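Local coordinates for protein first ORF in transposon ISC1904 (Sulfolobus solfataricus, PDB 3ILX) that probably binds DNA and exchanges its strands as a serine recombinase of the transposon, this chain holding the resolvase-type catalytic domain, at residues Y8-S13 with P72-R77; K4-A9 with N62-V67; L36-I41 with L53-M58. All coordinates share one frame; numbering follows the deposited sequence.

How the contacts relate
Contacts 1 and 2 both start from strand 4-11, an inner strand of the parallel sheet, and share Tyr8 and Ala9. The chain leaves this strand, passes through helix 19-30 to the neighbouring strand 36-41, then makes helix 50-60, where contact 3 closes the shortest loop. It next enters strand 64-69, and contact 2 closes the larger loop by pairing that strand with 4-11; helix 72-75 follows directly, and contact 1 closes the widest loop. Contact 3 thus lies within both other loops. Together they tie two inner strands, an edge strand and two helices, with the Tyr8 hydroxyl joined to Asp40 of strand 36-41.

Contact 1: Y8-S13 with P72-R77; sequences YARVSS and PDRLVR
Arg10 and Arg74 exchange hydrogen bonds, each using its guanidinium on a backbone carbonyl of the other. Arg74 NH1 donates to Arg10 O at 2.7 Å, while Arg10 NE reaches Arg74 O at 2.9 Å, an oxygen that lies in its guanidinium plane. Arg10 NH2 adds a bond to Asp73 O at 2.9 Å, coming from above that carbonyl plane. With CG anti to the backbone N (chi1 -169°) and a bend at chi3, the Arg10 chain turns its NE edge onto the short helix. The two planes are tilted by 44°, and Arg10 NH2 sits over the centre of the Arg74 guanidinium, 3.1 Å from Arg74 NH2, a donor-donor contact and not a bond; Glu107 gathers both side chains by salt bridges. On its far side Arg10 NH1 holds Ser12 OG at 3.1 Å. A lysine in place of Arg10 would probably be unable to grip both carbonyls and Ser12 at once, leaving the Ser12 hydroxyl freer to turn. A water bridges Ser12 N and Arg74 NH1. Farther along, Leu75 CD2 makes a CH-pi contact over the Tyr8 ring, 4.1 Å from its centroid, while Arg74 O lies at the ring edge. Tyr-Ala-Arg-Val-Ser matches the active-site signature of serine recombinases, whose serine is the nucleophile, and the neighbouring arginines are consistent with such a site.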
ATOM      1  N   TYR A   8     -17.560   4.417   5.212  1.00 26.58           N
ATOM      2  CA  TYR A   8     -16.959   4.045   3.951  1.00 27.10           C
ATOM      3  C   TYR A   8     -17.238   2.570   3.680  1.00 27.19           C
ATOM      4  O   TYR A   8     -16.923   1.710   4.496  1.00 27.35           O
ATOM      5  CB  TYR A   8     -15.459   4.323   3.921  1.00 26.06           C
ATOM      6  CG  TYR A   8     -14.914   3.936   2.559  1.00 26.53           C
ATOM      7  CD1 TYR A   8     -14.987   4.816   1.498  1.00 23.58           C
ATOM      8  CD2 TYR A   8     -14.408   2.652   2.320  1.00 26.35           C
ATOM      9  CE1 TYR A   8     -14.539   4.470   0.243  1.00 25.75           C
ATOM     10  CE2 TYR A   8     -13.933   2.294   1.044  1.00 27.55           C
ATOM     11  CZ  TYR A   8     -14.009   3.198   0.019  1.00 28.09           C
ATOM     12  OH  TYR A   8     -13.537   2.852  -1.257  1.00 27.85           O
ATOM     13  N   ALA A   9     -17.825   2.270   2.528  1.00 26.83           N
ATOM     14  CA  ALA A   9     -18.128   0.879   2.214  1.00 26.76           C
ATOM     15  C   ALA A   9     -17.617   0.546   0.821  1.00 26.72           C
ATOM     16  O   ALA A   9     -17.642   1.390  -0.053  1.00 26.66           O
ATOM     17  CB  ALA A   9     -19.631   0.618   2.297  1.00 26.27           C
ATOM     18  N   ARG A  10     -17.192  -0.695   0.617  1.00 26.48           N
ATOM     19  CA  ARG A  10     -16.597  -1.108  -0.650  1.00 27.82           C
ATOM     20  C   ARG A  10     -16.811  -2.602  -0.886  1.00 28.70           C
ATOM     21  O   ARG A  10     -16.660  -3.409   0.031  1.00 28.54           O
ATOM     22  CB  ARG A  10     -15.065  -0.807  -0.646  1.00 27.83           C
ATOM     23  CG  ARG A  10     -14.357  -0.958  -2.047  1.00 26.69           C
ATOM     24  CD  ARG A  10     -12.825  -1.192  -1.972  1.00 23.76           C
ATOM     25  NE  ARG A  10     -12.426  -2.207  -0.959  1.00 26.23           N
ATOM     26  CZ  ARG A  10     -12.315  -3.504  -1.212  1.00 26.91           C
ATOM     27  NH1 ARG A  10     -12.604  -3.990  -2.433  1.00 24.61           N
ATOM     28  NH2 ARG A  10     -11.974  -4.329  -0.228  1.00 24.97           N
ATOM     29  N   VAL A  11     -17.144  -2.960  -2.120  1.00 29.34           N
ATOM     30  CA  VAL A  11     -17.078  -4.338  -2.587  1.00 30.87           C
ATOM     31  C   VAL A  11     -16.294  -4.372  -3.907  1.00 32.05           C
ATOM     32  O   VAL A  11     -16.292  -3.395  -4.679  1.00 31.89           O
ATOM     33  CB  VAL A  11     -18.505  -4.980  -2.770  1.00 31.22           C
ATOM     34  CG1 VAL A  11     -19.277  -5.038  -1.427  1.00 30.47           C
ATOM     35  CG2 VAL A  11     -19.321  -4.236  -3.821  1.00 31.55           C
ATOM     36  N   SER A  12     -15.637  -5.489  -4.168  1.00 33.31           N
ATOM     37  CA  SER A  12     -14.825  -5.603  -5.366  1.00 36.26           C
ATOM     38  C   SER A  12     -15.731  -5.749  -6.581  1.00 37.28           C
ATOM     39  O   SER A  12     -15.405  -5.246  -7.635  1.00 36.87           O
ATOM     40  CB  SER A  12     -13.858  -6.772  -5.277  1.00 35.22           C
ATOM     41  OG  SER A  12     -12.789  -6.426  -4.412  1.00 39.08           O
ATOM     42  N   SER A  13     -16.842  -6.458  -6.395  1.00 39.43           N
ATOM     43  CA  SER A  13     -17.985  -6.480  -7.325  1.00 42.16           C
ATOM     44  C   SER A  13     -19.310  -6.819  -6.583  1.00 43.68           C
ATOM     45  O   SER A  13     -19.297  -7.427  -5.492  1.00 43.82           O
ATOM     46  CB  SER A  13     -17.729  -7.465  -8.471  1.00 42.54           C
ATOM     47  OG  SER A  13     -17.395  -8.755  -7.983  1.00 42.80           O
ATOM     48  N   PRO A  72     -10.487  -3.417   8.128  1.00 28.15           N
ATOM     49  CA  PRO A  72      -9.439  -2.577   7.524  1.00 28.10           C
ATOM     50  C   PRO A  72      -9.312  -2.695   5.983  1.00 29.07           C
ATOM     51  O   PRO A  72      -9.142  -1.654   5.298  1.00 27.98           O
ATOM     52  CB  PRO A  72      -8.148  -3.035   8.247  1.00 28.29           C
ATOM     53  CG  PRO A  72      -8.682  -3.543   9.651  1.00 28.14           C
ATOM     54  CD  PRO A  72      -9.982  -4.231   9.261  1.00 28.63           C
ATOM     55  N   ASP A  73      -9.434  -3.918   5.435  1.00 29.16           N
ATOM     56  CA  ASP A  73      -9.251  -4.085   3.963  1.00 28.88           C
ATOM     57  C   ASP A  73     -10.390  -3.500   3.117  1.00 28.95           C
ATOM     58  O   ASP A  73     -10.261  -3.374   1.892  1.00 28.23           O
ATOM     59  CB  ASP A  73      -8.880  -5.521   3.552  1.00 28.35           C
ATOM     60  CG  ASP A  73     -10.089  -6.397   3.286  1.00 31.47           C
ATOM     61  OD1 ASP A  73     -11.218  -6.013   3.676  1.00 35.14           O
ATOM     62  OD2 ASP A  73      -9.909  -7.492   2.695  1.00 33.81           O
ATOM     63  N   ARG A  74     -11.469  -3.056   3.766  1.00 28.49           N
ATOM     64  CA  ARG A  74     -12.425  -2.219   3.039  1.00 29.02           C
ATOM     65  C   ARG A  74     -11.759  -0.955   2.485  1.00 29.10           C
ATOM     66  O   ARG A  74     -12.047  -0.540   1.345  1.00 29.81           O
ATOM     67  CB  ARG A  74     -13.631  -1.852   3.903  1.00 29.53           C
ATOM     68  CG  ARG A  74     -14.515  -3.073   4.327  1.00 26.60           C
ATOM     69  CD  ARG A  74     -14.981  -3.865   3.084  1.00 29.94           C
ATOM     70  NE  ARG A  74     -14.027  -4.899   2.675  1.00 29.05           N
ATOM     71  CZ  ARG A  74     -14.178  -5.685   1.604  1.00 32.00           C
ATOM     72  NH1 ARG A  74     -15.233  -5.518   0.787  1.00 28.69           N
ATOM     73  NH2 ARG A  74     -13.268  -6.637   1.340  1.00 30.33           N
ATOM     74  N   LEU A  75     -10.873  -0.346   3.266  1.00 28.57           N
ATOM     75  CA  LEU A  75     -10.205   0.897   2.815  1.00 28.99           C
ATOM     76  C   LEU A  75      -9.134   0.643   1.781  1.00 28.98           C
ATOM     77  O   LEU A  75      -9.126   1.282   0.724  1.00 31.03           O
ATOM     78  CB  LEU A  75      -9.632   1.728   3.995  1.00 28.11           C
ATOM     79  CG  LEU A  75     -10.732   2.593   4.629  1.00 31.37           C
ATOM     80  CD1 LEU A  75     -10.350   3.068   6.065  1.00 29.61           C
ATOM     81  CD2 LEU A  75     -11.132   3.769   3.698  1.00 28.77           C
ATOM     82  N   VAL A  76      -8.202  -0.250   2.098  1.00 28.44           N
ATOM     83  CA  VAL A  76      -7.082  -0.564   1.206  1.00 28.26           C
ATOM     84  C   VAL A  76      -6.599  -1.970   1.464  1.00 28.03           C
ATOM     85  O   VAL A  76      -6.794  -2.517   2.572  1.00 28.40           O
ATOM     86  CB  VAL A  76      -5.836   0.372   1.419  1.00 28.39           C
ATOM     87  CG1 VAL A  76      -6.052   1.744   0.787  1.00 29.10           C
ATOM     88  CG2 VAL A  76      -5.485   0.500   2.910  1.00 29.49           C
ATOM     89  N   ARG A  77      -5.943  -2.547   0.470  1.00 28.41           N
ATOM     90  CA  ARG A  77      -5.275  -3.844   0.638  1.00 28.97           C
ATOM     91  C   ARG A  77      -3.878  -3.657   1.253  1.00 28.86           C
ATOM     92  O   ARG A  77      -3.420  -4.497   1.994  1.00 28.90           O
ATOM     93  CB  ARG A  77      -5.200  -4.552  -0.725  1.00 28.85           C
ATOM     94  CG  ARG A  77      -4.351  -5.844  -0.820  1.00 28.68           C
ATOM     95  CD  ARG A  77      -4.910  -6.964   0.024  1.00 29.27           C
ATOM     96  NE  ARG A  77      -6.288  -7.279  -0.365  1.00 31.28           N
ATOM     97  CZ  ARG A  77      -7.255  -7.676   0.470  1.00 33.55           C
ATOM     98  NH1 ARG A  77      -7.032  -7.846   1.786  1.00 30.80           N
ATOM     99  NH2 ARG A  77      -8.474  -7.904  -0.018  1.00 32.69           N
TER
HETATM  100  O   HOH W   1     -15.618  -7.191  -1.743  1.00 31.76           O

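Contact 2: K4-A9 with N62-V67; sequences KVILYA and NEVSRV
Lys4 and the corner at Ser65 carry the irregularity of this strand pair: a beta bulge in which one carbonyl, Lys4 O, receives two consecutive backbone N-H groups. Ser65 N gives the firm bond at 2.8 Å, and Arg66 N a weak one at 3.3 Å. The extra residue shifts the parallel register by one, so that Lys4 pairs with Val64 but Val5 pairs with Arg66 and Ile6 with Val67. On either side of the bulge, Lys4 N bonds to Glu63 O and Ile6 N to Arg66 O, the latter at 2.9 Å. The CA-H of Val67 also approaches Ile6 O.

Ile6, Val64 and Val67 make the apolar part of the face they share with Lys4. Ile6 has CG1 beside its backbone N (chi1 -56°) and an extended chi2, which sends CD1 across the Val64 side chain at about a right angle, 3.8 Å from both CG1 and CG2 of that valine. Val67 CG1 rests 4.0 Å from Tyr8 CB, and Leu55 and Met58 of helix 50-60 cover this face. On the other face stand Val5 and Arg66, whose NE forms a salt bridge to Glu93 on the edge strand. At the start of the strand, CG of Lys4 passes 3.2 Å from Glu63 O, while its chain leads away.

The chemistry divides the work: backbone bonds set the register and absorb the bulge, leaving branched aliphatic groups to pack the sheet against helix 50-60.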
ATOM      1  N   LYS A   4     -16.756  16.053   9.894  1.00 31.83           N
ATOM      2  CA  LYS A   4     -17.699  15.056   9.369  1.00 30.92           C
ATOM      3  C   LYS A   4     -17.470  13.611   9.843  1.00 29.66           C
ATOM      4  O   LYS A   4     -16.332  13.142   9.935  1.00 30.28           O
ATOM      5  CB  LYS A   4     -17.696  15.096   7.827  1.00 31.65           C
ATOM      6  CG  LYS A   4     -17.955  16.497   7.187  1.00 32.93           C
ATOM      7  CD  LYS A   4     -19.413  16.890   7.209  1.00 34.77           C
ATOM      8  CE  LYS A   4     -19.662  18.163   6.396  1.00 37.71           C
ATOM      9  NZ  LYS A   4     -19.617  19.450   7.214  1.00 41.30           N
ATOM     10  N   VAL A   5     -18.565  12.910  10.117  1.00 28.11           N
ATOM     11  CA  VAL A   5     -18.546  11.483  10.389  1.00 26.73           C
ATOM     12  C   VAL A   5     -18.995  10.719   9.163  1.00 26.40           C
ATOM     13  O   VAL A   5     -20.132  10.860   8.709  1.00 25.84           O
ATOM     14  CB  VAL A   5     -19.430  11.086  11.599  1.00 26.25           C
ATOM     15  CG1 VAL A   5     -19.375   9.593  11.793  1.00 26.46           C
ATOM     16  CG2 VAL A   5     -18.927  11.765  12.845  1.00 26.41           C
ATOM     17  N   ILE A   6     -18.092   9.889   8.650  1.00 26.24           N
ATOM     18  CA  ILE A   6     -18.251   9.271   7.338  1.00 26.44           C
ATOM     19  C   ILE A   6     -18.179   7.747   7.397  1.00 26.63           C
ATOM     20  O   ILE A   6     -17.224   7.170   7.974  1.00 27.62           O
ATOM     21  CB  ILE A   6     -17.135   9.749   6.393  1.00 26.71           C
ATOM     22  CG1 ILE A   6     -17.115  11.292   6.292  1.00 27.56           C
ATOM     23  CG2 ILE A   6     -17.296   9.144   5.001  1.00 27.61           C
ATOM     24  CD1 ILE A   6     -15.995  11.821   5.324  1.00 28.47           C
ATOM     25  N   LEU A   7     -19.159   7.094   6.781  1.00 26.18           N
ATOM     26  CA  LEU A   7     -19.133   5.649   6.590  1.00 26.25           C
ATOM     27  C   LEU A   7     -18.517   5.335   5.228  1.00 26.84           C
ATOM     28  O   LEU A   7     -18.879   5.929   4.216  1.00 27.23           O
ATOM     29  CB  LEU A   7     -20.535   5.069   6.688  1.00 26.01           C
ATOM     30  CG  LEU A   7     -21.354   5.549   7.882  1.00 26.12           C
ATOM     31  CD1 LEU A   7     -22.723   4.924   7.865  1.00 26.70           C
ATOM     32  CD2 LEU A   7     -20.642   5.238   9.191  1.00 24.52           C
ATOM     33  N   TYR A   8     -17.560   4.417   5.212  1.00 26.58           N
ATOM     34  CA  TYR A   8     -16.959   4.045   3.951  1.00 27.10           C
ATOM     35  C   TYR A   8     -17.238   2.570   3.680  1.00 27.19           C
ATOM     36  O   TYR A   8     -16.923   1.710   4.496  1.00 27.35           O
ATOM     37  CB  TYR A   8     -15.459   4.323   3.921  1.00 26.06           C
ATOM     38  CG  TYR A   8     -14.914   3.936   2.559  1.00 26.53           C
ATOM     39  CD1 TYR A   8     -14.987   4.816   1.498  1.00 23.58           C
ATOM     40  CD2 TYR A   8     -14.408   2.652   2.320  1.00 26.35           C
ATOM     41  CE1 TYR A   8     -14.539   4.470   0.243  1.00 25.75           C
ATOM     42  CE2 TYR A   8     -13.933   2.294   1.044  1.00 27.55           C
ATOM     43  CZ  TYR A   8     -14.009   3.198   0.019  1.00 28.09           C
ATOM     44  OH  TYR A   8     -13.537   2.852  -1.257  1.00 27.85           O
ATOM     45  N   ALA A   9     -17.825   2.270   2.528  1.00 26.83           N
ATOM     46  CA  ALA A   9     -18.128   0.879   2.214  1.00 26.76           C
ATOM     47  C   ALA A   9     -17.617   0.546   0.821  1.00 26.72           C
ATOM     48  O   ALA A   9     -17.642   1.390  -0.053  1.00 26.66           O
ATOM     49  CB  ALA A   9     -19.631   0.618   2.297  1.00 26.27           C
ATOM     50  N   ASN A  62      -8.842  18.427   6.332  1.00 25.57           N
ATOM     51  CA  ASN A  62      -9.375  18.623   7.674  1.00 26.53           C
ATOM     52  C   ASN A  62     -10.893  18.690   7.724  1.00 26.94           C
ATOM     53  O   ASN A  62     -11.439  19.456   8.492  1.00 26.62           O
ATOM     54  CB  ASN A  62      -8.780  19.894   8.320  1.00 26.99           C
ATOM     55  CG  ASN A  62      -7.268  19.833   8.422  1.00 27.52           C
ATOM     56  OD1 ASN A  62      -6.720  18.847   8.908  1.00 27.04           O
ATOM     57  ND2 ASN A  62      -6.591  20.858   7.923  1.00 27.80           N
ATOM     58  N   GLU A  63     -11.571  17.898   6.908  1.00 27.10           N
ATOM     59  CA  GLU A  63     -13.039  17.917   6.890  1.00 28.12           C
ATOM     60  C   GLU A  63     -13.657  16.793   7.741  1.00 28.11           C
ATOM     61  O   GLU A  63     -14.865  16.738   7.930  1.00 27.77           O
ATOM     62  CB  GLU A  63     -13.564  17.809   5.460  1.00 27.93           C
ATOM     63  CG  GLU A  63     -13.246  19.007   4.612  1.00 30.09           C
ATOM     64  CD  GLU A  63     -13.552  18.795   3.143  1.00 31.91           C
ATOM     65  OE1 GLU A  63     -14.697  18.449   2.789  1.00 35.75           O
ATOM     66  OE2 GLU A  63     -12.636  19.003   2.327  1.00 34.48           O
ATOM     67  N   VAL A  64     -12.809  15.909   8.248  1.00 29.20           N
ATOM     68  CA  VAL A  64     -13.263  14.604   8.736  1.00 29.95           C
ATOM     69  C   VAL A  64     -12.865  14.387  10.188  1.00 30.06           C
ATOM     70  O   VAL A  64     -11.703  14.542  10.568  1.00 29.76           O
ATOM     71  CB  VAL A  64     -12.751  13.432   7.853  1.00 30.03           C
ATOM     72  CG1 VAL A  64     -13.529  12.153   8.141  1.00 30.91           C
ATOM     73  CG2 VAL A  64     -12.888  13.759   6.361  1.00 30.53           C
ATOM     74  N   SER A  65     -13.855  14.034  10.993  1.00 30.24           N
ATOM     75  CA  SER A  65     -13.614  13.691  12.376  1.00 30.83           C
ATOM     76  C   SER A  65     -13.400  12.190  12.516  1.00 30.97           C
ATOM     77  O   SER A  65     -12.563  11.733  13.307  1.00 30.72           O
ATOM     78  CB  SER A  65     -14.812  14.113  13.216  1.00 31.07           C
ATOM     79  OG  SER A  65     -14.792  13.468  14.480  1.00 34.06           O
ATOM     80  N   ARG A  66     -14.166  11.416  11.757  1.00 30.20           N
ATOM     81  CA  ARG A  66     -14.173   9.970  11.946  1.00 30.95           C
ATOM     82  C   ARG A  66     -14.605   9.219  10.665  1.00 30.25           C
ATOM     83  O   ARG A  66     -15.541   9.642   9.982  1.00 30.93           O
ATOM     84  CB  ARG A  66     -15.109   9.655  13.121  1.00 31.03           C
ATOM     85  CG  ARG A  66     -14.987   8.282  13.633  1.00 33.35           C
ATOM     86  CD  ARG A  66     -15.842   8.117  14.877  1.00 36.59           C
ATOM     87  NE  ARG A  66     -15.254   8.663  16.098  1.00 36.66           N
ATOM     88  CZ  ARG A  66     -15.839   8.579  17.295  1.00 39.10           C
ATOM     89  NH1 ARG A  66     -17.025   7.988  17.420  1.00 39.44           N
ATOM     90  NH2 ARG A  66     -15.254   9.088  18.372  1.00 39.31           N
ATOM     91  N   VAL A  67     -13.904   8.142  10.326  1.00 29.68           N
ATOM     92  CA  VAL A  67     -14.318   7.268   9.220  1.00 29.66           C
ATOM     93  C   VAL A  67     -14.618   5.901   9.825  1.00 29.36           C
ATOM     94  O   VAL A  67     -13.759   5.348  10.519  1.00 30.41           O
ATOM     95  CB  VAL A  67     -13.198   7.023   8.202  1.00 28.89           C
ATOM     96  CG1 VAL A  67     -13.721   6.164   7.022  1.00 29.24           C
ATOM     97  CG2 VAL A  67     -12.564   8.349   7.737  1.00 29.85           C
TER

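Contact 3: L36-I41 with L53-M58; sequences LVITDI and LKLLRM
Leu36 and Ile38 meet Lys54, Leu55 and selenomethionine Met58 through aliphatic carbons and a selenium, and the flat groups stand aside. The Arg57 guanidinium has Leu53 CB over one face, 4.0 Å above its plane, on a side of the helix turned from the strand; there it makes a salt bridge to Glu85 of the second subunit. The Asp40 carboxylate accepts the N-H of Gly51 at OD1 and is bonded to the Tyr8 hydroxyl at OD2.

Ile38 makes most of the contact. A chi1 of -72° sets CG1 anti to the carbonyl carbon and aims CD1 at the helix, 4.0 Å from Leu55 CB and 4.1 Å from Lys54 CE. Lys54 runs extended to CE, so that CD and CE pass obliquely across the Ile38 and Leu36 methyls; CE lies 4.0 Å from Leu36 CD2. That same methyl approaches Met58 SE at 4.2 Å.

The axes of strand 36-41 and of the helix segment 53-58 approach to 9.6 Å, their directions 136° apart. Helix 50-60 covers one face of the sheet, Leu55 reaching on to Ile6, Tyr8 and Val67, and belongs to the beta-alpha-beta crossover from edge strand 36-41 over strand 4-11 to strand 64-69; Val37 and Thr39 face helix 19-30 on the other side.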
ATOM      1  N   LEU A  36     -22.122  11.437   6.148  1.00 27.45           N
ATOM      2  CA  LEU A  36     -22.043  11.043   4.758  1.00 27.51           C
ATOM      3  C   LEU A  36     -21.703   9.547   4.649  1.00 26.80           C
ATOM      4  O   LEU A  36     -21.059   8.981   5.547  1.00 26.97           O
ATOM      5  CB  LEU A  36     -21.004  11.934   4.061  1.00 27.29           C
ATOM      6  CG  LEU A  36     -20.532  11.670   2.648  1.00 30.77           C
ATOM      7  CD1 LEU A  36     -21.493  12.282   1.645  1.00 33.25           C
ATOM      8  CD2 LEU A  36     -19.130  12.251   2.502  1.00 34.59           C
ATOM      9  N   VAL A  37     -22.177   8.919   3.570  1.00 25.96           N
ATOM     10  CA  VAL A  37     -21.828   7.561   3.182  1.00 25.83           C
ATOM     11  C   VAL A  37     -21.131   7.636   1.821  1.00 27.17           C
ATOM     12  O   VAL A  37     -21.661   8.223   0.876  1.00 26.84           O
ATOM     13  CB  VAL A  37     -23.069   6.649   3.079  1.00 25.76           C
ATOM     14  CG1 VAL A  37     -22.635   5.230   2.747  1.00 23.04           C
ATOM     15  CG2 VAL A  37     -23.862   6.689   4.381  1.00 23.82           C
ATOM     16  N   ILE A  38     -19.914   7.105   1.752  1.00 27.26           N
ATOM     17  CA  ILE A  38     -19.150   7.113   0.516  1.00 27.22           C
ATOM     18  C   ILE A  38     -18.928   5.653   0.182  1.00 27.60           C
ATOM     19  O   ILE A  38     -18.539   4.864   1.077  1.00 26.63           O
ATOM     20  CB  ILE A  38     -17.766   7.769   0.720  1.00 27.79           C
ATOM     21  CG1 ILE A  38     -17.876   9.286   0.896  1.00 27.65           C
ATOM     22  CG2 ILE A  38     -16.802   7.409  -0.427  1.00 27.14           C
ATOM     23  CD1 ILE A  38     -16.544   9.940   1.285  1.00 25.34           C
ATOM     24  N   THR A  39     -19.202   5.272  -1.067  1.00 26.78           N
ATOM     25  CA  THR A  39     -19.044   3.862  -1.463  1.00 27.84           C
ATOM     26  C   THR A  39     -18.240   3.732  -2.749  1.00 28.09           C
ATOM     27  O   THR A  39     -18.130   4.683  -3.508  1.00 27.02           O
ATOM     28  CB  THR A  39     -20.394   3.155  -1.687  1.00 28.78           C
ATOM     29  OG1 THR A  39     -21.082   3.759  -2.789  1.00 28.88           O
ATOM     30  CG2 THR A  39     -21.293   3.255  -0.446  1.00 28.09           C
ATOM     31  N   ASP A  40     -17.659   2.554  -2.960  1.00 28.01           N
ATOM     32  CA  ASP A  40     -16.896   2.264  -4.157  1.00 27.74           C
ATOM     33  C   ASP A  40     -17.146   0.816  -4.525  1.00 27.19           C
ATOM     34  O   ASP A  40     -17.286  -0.053  -3.632  1.00 26.70           O
ATOM     35  CB  ASP A  40     -15.397   2.404  -3.857  1.00 27.14           C
ATOM     36  CG  ASP A  40     -14.875   3.817  -4.087  1.00 29.37           C
ATOM     37  OD1 ASP A  40     -15.236   4.420  -5.111  1.00 27.15           O
ATOM     38  OD2 ASP A  40     -14.049   4.314  -3.277  1.00 30.58           O
ATOM     39  N   ILE A  41     -17.171   0.556  -5.823  1.00 26.03           N
ATOM     40  CA  ILE A  41     -17.155  -0.801  -6.324  1.00 27.31           C
ATOM     41  C   ILE A  41     -15.832  -0.920  -7.053  1.00 27.78           C
ATOM     42  O   ILE A  41     -15.613  -0.260  -8.060  1.00 27.17           O
ATOM     43  CB  ILE A  41     -18.307  -1.104  -7.309  1.00 27.52           C
ATOM     44  CG1 ILE A  41     -19.671  -0.863  -6.632  1.00 29.08           C
ATOM     45  CG2 ILE A  41     -18.150  -2.518  -7.917  1.00 25.65           C
ATOM     46  CD1 ILE A  41     -20.867  -0.707  -7.610  1.00 29.55           C
ATOM     47  N   LEU A  53     -10.608   8.319  -3.037  1.00 25.56           N
ATOM     48  CA  LEU A  53      -9.897   9.564  -3.321  1.00 26.84           C
ATOM     49  C   LEU A  53     -10.613  10.806  -2.761  1.00 27.49           C
ATOM     50  O   LEU A  53      -9.957  11.674  -2.171  1.00 28.30           O
ATOM     51  CB  LEU A  53      -9.636   9.718  -4.820  1.00 25.36           C
ATOM     52  CG  LEU A  53      -8.637   8.735  -5.410  1.00 24.53           C
ATOM     53  CD1 LEU A  53      -8.538   8.929  -6.937  1.00 26.85           C
ATOM     54  CD2 LEU A  53      -7.264   8.918  -4.731  1.00 24.47           C
ATOM     55  N   LYS A  54     -11.943  10.869  -2.914  1.00 27.56           N
ATOM     56  CA  LYS A  54     -12.740  11.933  -2.276  1.00 28.03           C
ATOM     57  C   LYS A  54     -12.481  11.919  -0.761  1.00 28.04           C
ATOM     58  O   LYS A  54     -12.143  12.947  -0.148  1.00 28.57           O
ATOM     59  CB  LYS A  54     -14.226  11.763  -2.577  1.00 27.08           C
ATOM     60  CG  LYS A  54     -15.141  12.759  -1.852  1.00 28.94           C
ATOM     61  CD  LYS A  54     -16.607  12.412  -2.107  1.00 30.21           C
ATOM     62  CE  LYS A  54     -17.559  13.120  -1.126  1.00 31.96           C
ATOM     63  NZ  LYS A  54     -17.575  14.576  -1.422  1.00 31.52           N
ATOM     64  N   LEU A  55     -12.592  10.736  -0.176  1.00 27.76           N
ATOM     65  CA  LEU A  55     -12.371  10.556   1.245  1.00 28.33           C
ATOM     66  C   LEU A  55     -10.977  11.010   1.705  1.00 27.94           C
ATOM     67  O   LEU A  55     -10.867  11.751   2.672  1.00 27.89           O
ATOM     68  CB  LEU A  55     -12.614   9.092   1.645  1.00 26.81           C
ATOM     69  CG  LEU A  55     -12.410   8.694   3.114  1.00 29.23           C
ATOM     70  CD1 LEU A  55     -13.167   9.608   4.109  1.00 28.99           C
ATOM     71  CD2 LEU A  55     -12.822   7.203   3.316  1.00 28.57           C
ATOM     72  N   LEU A  56      -9.929  10.509   1.046  1.00 27.81           N
ATOM     73  CA  LEU A  56      -8.545  10.856   1.387  1.00 26.40           C
ATOM     74  C   LEU A  56      -8.309  12.374   1.317  1.00 27.29           C
ATOM     75  O   LEU A  56      -7.632  12.953   2.182  1.00 27.21           O
ATOM     76  CB  LEU A  56      -7.570  10.140   0.432  1.00 26.32           C
ATOM     77  CG  LEU A  56      -6.082  10.472   0.496  1.00 23.37           C
ATOM     78  CD1 LEU A  56      -5.600  10.196   1.896  1.00 28.66           C
ATOM     79  CD2 LEU A  56      -5.300   9.602  -0.505  1.00 24.35           C
ATOM     80  N   ARG A  57      -8.828  13.009   0.269  1.00 26.93           N
ATOM     81  CA  ARG A  57      -8.696  14.448   0.120  1.00 27.50           C
ATOM     82  C   ARG A  57      -9.462  15.189   1.208  1.00 28.02           C
ATOM     83  O   ARG A  57      -8.986  16.194   1.719  1.00 27.52           O
ATOM     84  CB  ARG A  57      -9.135  14.897  -1.276  1.00 27.08           C
ATOM     85  CG  ARG A  57      -8.151  14.434  -2.324  1.00 28.21           C
ATOM     86  CD  ARG A  57      -8.731  14.415  -3.729  1.00 29.49           C
ATOM     87  NE  ARG A  57      -7.755  13.784  -4.617  1.00 28.88           N
ATOM     88  CZ  ARG A  57      -8.000  13.359  -5.850  1.00 28.66           C
ATOM     89  NH1 ARG A  57      -9.217  13.465  -6.372  1.00 29.58           N
ATOM     90  NH2 ARG A  57      -7.022  12.821  -6.563  1.00 27.20           N
HETATM   91  N   MSE A  58     -10.632  14.679   1.585  1.00 28.18           N
HETATM   92  CA  MSE A  58     -11.374  15.322   2.656  1.00 29.18           C
HETATM   93  C   MSE A  58     -10.616  15.261   3.987  1.00 29.17           C
HETATM   94  O   MSE A  58     -10.606  16.233   4.726  1.00 29.22           O
HETATM   95  CB  MSE A  58     -12.760  14.698   2.818  1.00 29.19           C
HETATM   96  CG  MSE A  58     -13.740  15.108   1.743  1.00 29.73           C
HETATM   97 SE   MSE A  58     -15.416  14.170   2.095  0.75 33.89          SE
HETATM   98  CE  MSE A  58     -16.133  15.394   3.451  1.00 31.41           C
TER